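Local coordinates for ancestral D-type dye decolorizing peroxidase (Geotrichum candidum, PDB 7ANV), which probably catalyses the haem-dependent, hydrogen peroxide-driven oxidation of synthetic dyes and other bulky substrates, as a D-type member of the dye-decolorizing peroxidases, at residues Gly191-His194 with Phe195-Asp199; Gln306-Pro309 with Glu310-Lys313. All coordinates share one frame; numbering follows the deposited sequence.

Interaction 1: residues Gly191-His194 with Phe195-Asp199; sequences GHEH and FGFQD. With HEM (protoporphyrin IX containing Fe), chain B.
Glu193 folds back under the loop and grips two backbone N-H groups across the contact. Its first torsion (chi1 59°) sets CG between the backbone N and the carbonyl carbon, and a second bend at chi2 curls the carboxylate inward. Glu193 OE2 then accepts from Phe195 N at 2.7 Å, met from above the carboxylate plane, while Glu193 OE1 takes Phe197 N at 2.8 Å on its anti side. The backbone completes the enclosure: Glu193 to Gly196 is a type I turn, closed by Gly196 N bonding to Glu193 O. The two oxygens of this buried carboxylate are thus tied to neighbouring N-H groups of the turn, which restrain its rotation. Gln256 gives OE2 a further hydrogen bond, and OE1 also abuts the edge of the Phe197 ring.

Behind the turn, His192 and Gln198 form a non-hydrogen-bonded antiparallel pair, flanked by the bonds Glu193 N to Phe197 O and Asp199 N to Gly191 O. The imidazole reaches back across the loop to the facing arm: His192 ND1 donates to Gly196 O at 2.7 Å in an almost straight bond (175°), with the acceptor in the ring plane but the donor well above the carbonyl plane. That bond fixes the ring's rotation, and one face is covered by Gln198, whose CB makes a CH-pi contact 4.1 Å from the His192 ring centroid.

On the haem side, Glu193 OE2 comes within 3.4 Å of the porphyrin methyl CMB, and Phe197 CB within 3.5 Å of CMA. Asp199 OD1 also lies near the haem, by its CBA atom, and forms a salt bridge with Arg367. The sequence from Gly196 through Asp199 belongs to the GXXDG motif, the family signature that lines the haem pocket of dye-decolorizing peroxidases.

Interaction 2: residues Gln306-Pro309 with Glu310-Lys313; sequences QDDP and ELAK
The carboxylate of Asp308 has one face turned to Leu311: CB of Leu311 sits over that face, 3.4 Å from Asp308 CG, and the backbone N of Leu311 approaches OD1 from the same side. Leu311 N lies 3.0 Å from Asp308 OD1 and well above the carboxylate plane (64° out of it), in a bond that is itself fairly straight. Near the plane instead, beyond OD1, lies Glu310 CB, 3.7 Å from that oxygen of Asp308. Asp308 CG stands anti to its own backbone N (chi1 -177°), which swings the carboxylate forward over the first turn, and the Asp308 and Leu311 side chains cross at about a right angle.

This is a helix N-cap: Asp308 immediately precedes the short helix 309-312, and its side chain supplies an acceptor for an N-H that has no earlier carbonyl within the helix to use. Pro309 opens the helix, a place where proline is well tolerated because the first residue's nitrogen needs no hydrogen to give to a helical bond.

The backbone carries the next bond: Ala312 N donates to Asp308 O at 2.9 Å, and Ala312 CB packs 3.6 Å from the same oxygen. One residue on, Lys313 N reaches Pro309 O only weakly, at 3.3 Å, and the aliphatic part of the lysine chain runs past that carbonyl, with CG 3.5 Å from Pro309 O. Two acidic groups gather at this helix start, Asp308 OD1 and Glu310 OE2 being 4.4 Å apart; the N-H groups at the helix start may partly offset their repulsion. Ser296 binds Asp307 OD1 and also packs against Ala312, while Leu311 rests on Ile302 and Arg317.

Followed from the N terminus, the two contacts come in series and neither nest nor cross. Interaction 1 closes a tight loop between strand 174-183 and strand 205-206. The chain then runs through strand 247-256 and helices 258-267 and 279-291 before interaction 2 starts the one-turn helix 309-312. Their centres lie 15 Å apart and their nearest atoms about 6 Å, without touching. The segment after helix 279-291 relates them: Lys295 makes backbone hydrogen bonds with Gln198, and neighbouring Ser296 touches interaction 2, so this segment bridges the haem-side loop, which also packs on helix 258-267, and the more peripheral helix start indirectly.

Interaction 1: residues Gly191-His194 with Phe195-Asp199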
ATOM      1  N   GLY A 191      -6.322  13.265   1.608  1.00 25.71           N
ATOM      2  CA  GLY A 191      -6.569  11.985   0.925  1.00 25.12           C
ATOM      3  C   GLY A 191      -5.794  11.843  -0.379  1.00 22.46           C
ATOM      4  O   GLY A 191      -5.895  10.803  -0.990  1.00 21.48           O
ATOM      5  N   HIS A 192      -4.987  12.823  -0.763  1.00 20.50           N
ATOM      6  CA  HIS A 192      -4.051  12.710  -1.909  1.00 19.64           C
ATOM      7  C   HIS A 192      -2.659  12.334  -1.410  1.00 19.40           C
ATOM      8  O   HIS A 192      -2.287  12.778  -0.278  1.00 18.79           O
ATOM      9  CB  HIS A 192      -3.981  14.021  -2.697  1.00 20.63           C
ATOM     10  CG  HIS A 192      -5.268  14.450  -3.316  1.00 21.84           C
ATOM     11  ND1 HIS A 192      -5.372  14.816  -4.656  1.00 22.47           N
ATOM     12  CD2 HIS A 192      -6.498  14.653  -2.775  1.00 23.15           C
ATOM     13  CE1 HIS A 192      -6.621  15.185  -4.925  1.00 23.28           C
ATOM     14  NE2 HIS A 192      -7.342  15.090  -3.795  1.00 23.83           N
ATOM     15  N   GLU A 193      -1.921  11.598  -2.238  1.00 18.81           N
ATOM     16  CA  GLU A 193      -0.528  11.241  -1.914  1.00 19.69           C
ATOM     17  C   GLU A 193       0.313  12.436  -2.369  1.00 19.54           C
ATOM     18  O   GLU A 193      -0.249  13.371  -2.975  1.00 18.76           O
ATOM     19  CB  GLU A 193      -0.216   9.847  -2.449  1.00 20.01           C
ATOM     20  CG  GLU A 193      -0.378   9.628  -3.942  1.00 21.01           C
ATOM     21  CD  GLU A 193       0.499  10.519  -4.772  1.00 22.39           C
ATOM     22  OE1 GLU A 193      -0.055  11.190  -5.650  1.00 22.61           O
ATOM     23  OE2 GLU A 193       1.753  10.543  -4.503  1.00 22.36           O
ATOM     24  N   HIS A 194       1.604  12.415  -2.090  1.00 18.70           N
ATOM     25  CA  HIS A 194       2.473  13.613  -2.279  1.00 19.77           C
ATOM     26  C   HIS A 194       2.625  14.010  -3.747  1.00 20.09           C
ATOM     27  O   HIS A 194       2.886  15.218  -3.970  1.00 20.08           O
ATOM     28  CB  HIS A 194       3.837  13.379  -1.618  1.00 20.19           C
ATOM     29  CG  HIS A 194       3.807  13.827  -0.196  1.00 20.81           C
ATOM     30  ND1 HIS A 194       3.670  15.159   0.141  1.00 21.19           N
ATOM     31  CD2 HIS A 194       3.859  13.140   0.961  1.00 20.75           C
ATOM     32  CE1 HIS A 194       3.694  15.256   1.461  1.00 21.63           C
ATOM     33  NE2 HIS A 194       3.781  14.039   1.976  1.00 20.99           N
ATOM     34  N   PHE A 195       2.465  13.099  -4.727  1.00 19.80           N
ATOM     35  CA  PHE A 195       2.527  13.524  -6.141  1.00 19.91           C
ATOM     36  C   PHE A 195       1.265  14.338  -6.516  1.00 21.09           C
ATOM     37  O   PHE A 195       1.253  15.007  -7.594  1.00 21.40           O
ATOM     38  CB  PHE A 195       2.760  12.357  -7.085  1.00 20.60           C
ATOM     39  CG  PHE A 195       4.083  11.653  -6.955  1.00 20.12           C
ATOM     40  CD1 PHE A 195       5.266  12.368  -6.787  1.00 20.87           C
ATOM     41  CD2 PHE A 195       4.155  10.275  -7.129  1.00 21.13           C
ATOM     42  CE1 PHE A 195       6.485  11.714  -6.768  1.00 20.89           C
ATOM     43  CE2 PHE A 195       5.381   9.619  -7.044  1.00 20.41           C
ATOM     44  CZ  PHE A 195       6.537  10.341  -6.864  1.00 20.94           C
ATOM     45  N   GLY A 196       0.205  14.252  -5.707  1.00 20.44           N
ATOM     46  CA  GLY A 196      -1.003  15.069  -5.845  1.00 20.38           C
ATOM     47  C   GLY A 196      -2.236  14.280  -6.242  1.00 19.97           C
ATOM     48  O   GLY A 196      -3.299  14.911  -6.427  1.00 18.83           O
ATOM     49  N   PHE A 197      -2.146  12.953  -6.309  1.00 20.30           N
ATOM     50  CA  PHE A 197      -3.258  12.091  -6.777  1.00 19.96           C
ATOM     51  C   PHE A 197      -4.098  11.618  -5.588  1.00 19.98           C
ATOM     52  O   PHE A 197      -3.572  11.113  -4.596  1.00 19.54           O
ATOM     53  CB  PHE A 197      -2.752  10.910  -7.602  1.00 19.04           C
ATOM     54  CG  PHE A 197      -2.102  11.294  -8.906  1.00 19.54           C
ATOM     55  CD1 PHE A 197      -0.801  11.768  -8.924  1.00 19.94           C
ATOM     56  CD2 PHE A 197      -2.806  11.214 -10.103  1.00 19.01           C
ATOM     57  CE1 PHE A 197      -0.214  12.178 -10.102  1.00 20.45           C
ATOM     58  CE2 PHE A 197      -2.205  11.610 -11.281  1.00 20.31           C
ATOM     59  CZ  PHE A 197      -0.896  12.060 -11.278  1.00 19.97           C
ATOM     60  N   GLN A 198      -5.421  11.720  -5.741  1.00 20.86           N
ATOM     61  CA  GLN A 198      -6.419  11.129  -4.819  1.00 22.11           C
ATOM     62  C   GLN A 198      -6.089   9.652  -4.678  1.00 23.12           C
ATOM     63  O   GLN A 198      -5.906   8.946  -5.687  1.00 21.08           O
ATOM     64  CB  GLN A 198      -7.849  11.319  -5.352  1.00 23.83           C
ATOM     65  CG  GLN A 198      -8.954  10.752  -4.461  1.00 24.60           C
ATOM     66  CD  GLN A 198      -9.137  11.526  -3.176  1.00 25.90           C
ATOM     67  OE1 GLN A 198      -9.300  12.742  -3.145  1.00 28.64           O
ATOM     68  NE2 GLN A 198      -9.122  10.812  -2.079  1.00 28.14           N
ATOM     69  N   ASP A 199      -6.024   9.209  -3.426  1.00 24.28           N
ATOM     70  CA  ASP A 199      -5.734   7.818  -3.059  1.00 27.57           C
ATOM     71  C   ASP A 199      -6.960   7.254  -2.322  1.00 26.89           C
ATOM     72  O   ASP A 199      -7.930   8.022  -1.972  1.00 29.48           O
ATOM     73  CB  ASP A 199      -4.423   7.815  -2.282  1.00 32.18           C
ATOM     74  CG  ASP A 199      -3.832   6.428  -2.158  1.00 37.57           C
ATOM     75  OD1 ASP A 199      -4.517   5.443  -2.619  1.00 35.90           O
ATOM     76  OD2 ASP A 199      -2.717   6.349  -1.575  1.00 46.49           O
TER
HETATM   77  CHA HEM B 601      -3.726   2.601  -6.414  1.00 15.84           C
HETATM   78  CHB HEM B 601      -0.233   5.898  -5.781  1.00 18.28           C
HETATM   79  CHC HEM B 601       2.759   2.357  -4.180  1.00 16.89           C
HETATM   80  CHD HEM B 601      -0.653  -0.924  -5.222  1.00 16.42           C
HETATM   81  C1A HEM B 601      -3.027   3.794  -6.361  1.00 16.44           C
HETATM   82  C2A HEM B 601      -3.563   5.059  -6.705  1.00 17.24           C
HETATM   83  C3A HEM B 601      -2.583   5.988  -6.548  1.00 17.77           C
HETATM   84  C4A HEM B 601      -1.433   5.299  -6.071  1.00 16.97           C
HETATM   85  CMA HEM B 601      -2.689   7.487  -6.775  1.00 18.06           C
HETATM   86  CAA HEM B 601      -4.962   5.339  -7.244  1.00 19.14           C
HETATM   87  CBA HEM B 601      -6.067   5.368  -6.203  1.00 19.61           C
HETATM   88  CGA HEM B 601      -6.929   4.138  -6.183  1.00 23.71           C
HETATM   89  O1A HEM B 601      -7.293   3.501  -7.189  1.00 30.60           O
HETATM   90  O2A HEM B 601      -7.317   3.771  -5.121  1.00 28.05           O
HETATM   91  C1B HEM B 601       0.884   5.199  -5.284  1.00 18.15           C
HETATM   92  C2B HEM B 601       2.108   5.832  -4.899  1.00 17.65           C
HETATM   93  C3B HEM B 601       2.949   4.866  -4.430  1.00 17.94           C
HETATM   94  C4B HEM B 601       2.198   3.584  -4.535  1.00 16.50           C
HETATM   95  CMB HEM B 601       2.427   7.298  -4.996  1.00 19.87           C
HETATM   96  CAB HEM B 601       4.314   4.959  -3.862  1.00 18.31           C
HETATM   97  CBB HEM B 601       4.854   6.074  -3.308  1.00 19.31           C
HETATM   98  C1C HEM B 601       2.100   1.129  -4.349  1.00 16.12           C
HETATM   99  C2C HEM B 601       2.643  -0.144  -4.113  1.00 17.10           C
HETATM  100  C3C HEM B 601       1.667  -1.065  -4.448  1.00 17.26           C
HETATM  101  C4C HEM B 601       0.525  -0.334  -4.873  1.00 15.89           C
HETATM  102  CMC HEM B 601       4.045  -0.419  -3.590  1.00 17.67           C
HETATM  103  CAC HEM B 601       1.682  -2.529  -4.427  1.00 16.52           C
HETATM  104  CBC HEM B 601       2.802  -3.236  -4.493  1.00 18.23           C
HETATM  105  C1D HEM B 601      -1.783  -0.184  -5.573  1.00 15.89           C
HETATM  106  C2D HEM B 601      -3.056  -0.872  -5.843  1.00 15.68           C
HETATM  107  C3D HEM B 601      -3.902   0.121  -6.192  1.00 16.54           C
HETATM  108  C4D HEM B 601      -3.139   1.387  -6.128  1.00 15.61           C
HETATM  109  CMD HEM B 601      -3.417  -2.352  -5.766  1.00 15.52           C
HETATM  110  CAD HEM B 601      -5.360  -0.035  -6.567  1.00 16.94           C
HETATM  111  CBD HEM B 601      -5.563  -0.422  -8.042  1.00 17.79           C
HETATM  112  CGD HEM B 601      -7.004  -0.705  -8.345  1.00 18.51           C
HETATM  113  O1D HEM B 601      -7.466  -0.165  -9.383  1.00 17.56           O
HETATM  114  O2D HEM B 601      -7.694  -1.476  -7.631  1.00 17.74           O
HETATM  115  NA  HEM B 601      -1.707   3.950  -5.959  1.00 17.15           N
HETATM  116  NB  HEM B 601       0.980   3.883  -5.033  1.00 17.07           N
HETATM  117  NC  HEM B 601       0.825   1.007  -4.857  1.00 17.20           N
HETATM  118  ND  HEM B 601      -1.844   1.152  -5.787  1.00 14.43           N
HETATM  119 FE   HEM B 601      -0.480   2.480  -5.481  1.00 17.12          FE

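Interaction 2: residues Gln306-Pro309 with Glu310-Lys313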
ATOM      1  N   GLN A 306      -9.896  14.353 -20.458  1.00 21.28           N
ATOM      2  CA  GLN A 306     -10.227  15.511 -19.613  1.00 23.16           C
ATOM      3  C   GLN A 306     -10.514  14.983 -18.202  1.00 22.06           C
ATOM      4  O   GLN A 306     -11.021  13.872 -18.074  1.00 21.54           O
ATOM      5  CB  GLN A 306     -11.460  16.292 -20.120  1.00 24.36           C
ATOM      6  CG  GLN A 306     -12.729  15.467 -20.275  1.00 26.50           C
ATOM      7  CD  GLN A 306     -13.793  16.140 -21.128  1.00 31.32           C
ATOM      8  OE1 GLN A 306     -13.755  17.336 -21.360  1.00 34.01           O
ATOM      9  NE2 GLN A 306     -14.730  15.367 -21.656  1.00 32.95           N
ATOM     10  N   ASP A 307     -10.256  15.800 -17.207  1.00 22.62           N
ATOM     11  CA  ASP A 307     -10.685  15.464 -15.825  1.00 22.30           C
ATOM     12  C   ASP A 307     -12.217  15.498 -15.788  1.00 22.99           C
ATOM     13  O   ASP A 307     -12.831  16.146 -16.668  1.00 22.92           O
ATOM     14  CB  ASP A 307     -10.047  16.465 -14.866  1.00 22.68           C
ATOM     15  CG  ASP A 307     -10.163  16.106 -13.411  1.00 22.47           C
ATOM     16  OD1 ASP A 307     -10.614  14.975 -13.104  1.00 22.26           O
ATOM     17  OD2 ASP A 307      -9.708  16.934 -12.617  1.00 24.43           O
ATOM     18  N   ASP A 308     -12.824  14.907 -14.765  1.00 22.88           N
ATOM     19  CA  ASP A 308     -14.276  15.007 -14.486  1.00 24.33           C
ATOM     20  C   ASP A 308     -14.401  14.981 -12.980  1.00 25.67           C
ATOM     21  O   ASP A 308     -14.459  13.924 -12.345  1.00 24.65           O
ATOM     22  CB  ASP A 308     -15.079  13.921 -15.203  1.00 25.04           C
ATOM     23  CG  ASP A 308     -16.594  13.995 -15.026  1.00 26.32           C
ATOM     24  OD1 ASP A 308     -17.047  14.621 -14.085  1.00 27.56           O
ATOM     25  OD2 ASP A 308     -17.277  13.362 -15.825  1.00 29.69           O
ATOM     26  N   PRO A 309     -14.361  16.169 -12.361  1.00 29.03           N
ATOM     27  CA  PRO A 309     -14.406  16.263 -10.905  1.00 29.57           C
ATOM     28  C   PRO A 309     -15.689  15.658 -10.315  1.00 30.01           C
ATOM     29  O   PRO A 309     -15.600  15.131  -9.200  1.00 30.18           O
ATOM     30  CB  PRO A 309     -14.386  17.769 -10.619  1.00 32.83           C
ATOM     31  CG  PRO A 309     -13.880  18.415 -11.888  1.00 32.53           C
ATOM     32  CD  PRO A 309     -14.227  17.472 -13.021  1.00 31.14           C
ATOM     33  N   GLU A 310     -16.817  15.730 -11.017  1.00 32.48           N
ATOM     34  CA  GLU A 310     -18.102  15.180 -10.487  1.00 34.53           C
ATOM     35  C   GLU A 310     -17.986  13.655 -10.445  1.00 29.83           C
ATOM     36  O   GLU A 310     -18.391  13.037  -9.432  1.00 30.22           O
ATOM     37  CB  GLU A 310     -19.313  15.643 -11.308  1.00 38.82           C
ATOM     38  CG  GLU A 310     -19.498  17.156 -11.337  1.00 45.23           C
ATOM     39  CD  GLU A 310     -20.472  17.739 -12.375  1.00 53.09           C
ATOM     40  OE1 GLU A 310     -21.083  18.821 -12.091  1.00 59.55           O
ATOM     41  OE2 GLU A 310     -20.602  17.162 -13.497  1.00 59.75           O
ATOM     42  N   LEU A 311     -17.431  13.061 -11.496  1.00 27.18           N
ATOM     43  CA  LEU A 311     -17.184  11.600 -11.589  1.00 25.36           C
ATOM     44  C   LEU A 311     -16.235  11.195 -10.458  1.00 24.56           C
ATOM     45  O   LEU A 311     -16.488  10.171  -9.804  1.00 23.08           O
ATOM     46  CB  LEU A 311     -16.580  11.270 -12.962  1.00 25.15           C
ATOM     47  CG  LEU A 311     -15.998   9.864 -13.141  1.00 25.31           C
ATOM     48  CD1 LEU A 311     -17.087   8.834 -12.947  1.00 26.29           C
ATOM     49  CD2 LEU A 311     -15.362   9.701 -14.523  1.00 25.73           C
ATOM     50  N   ALA A 312     -15.151  11.949 -10.280  1.00 24.29           N
ATOM     51  CA  ALA A 312     -14.087  11.614  -9.311  1.00 25.07           C
ATOM     52  C   ALA A 312     -14.686  11.465  -7.911  1.00 26.31           C
ATOM     53  O   ALA A 312     -14.229  10.588  -7.161  1.00 25.34           O
ATOM     54  CB  ALA A 312     -13.002  12.660  -9.358  1.00 25.03           C
ATOM     55  N   LYS A 313     -15.700  12.262  -7.560  1.00 27.83           N
ATOM     56  CA  LYS A 313     -16.238  12.246  -6.172  1.00 30.89           C
ATOM     57  C   LYS A 313     -17.309  11.171  -5.996  1.00 30.37           C
ATOM     58  O   LYS A 313     -17.773  11.026  -4.871  1.00 33.75           O
ATOM     59  CB  LYS A 313     -16.871  13.594  -5.800  1.00 35.66           C
ATOM     60  CG  LYS A 313     -15.892  14.748  -5.734  1.00 39.11           C
ATOM     61  CD  LYS A 313     -16.585  16.085  -5.618  1.00 43.79           C
ATOM     62  CE  LYS A 313     -15.667  17.189  -5.128  1.00 47.23           C
ATOM     63  NZ  LYS A 313     -15.792  18.395  -5.987  1.00 49.85           N
TER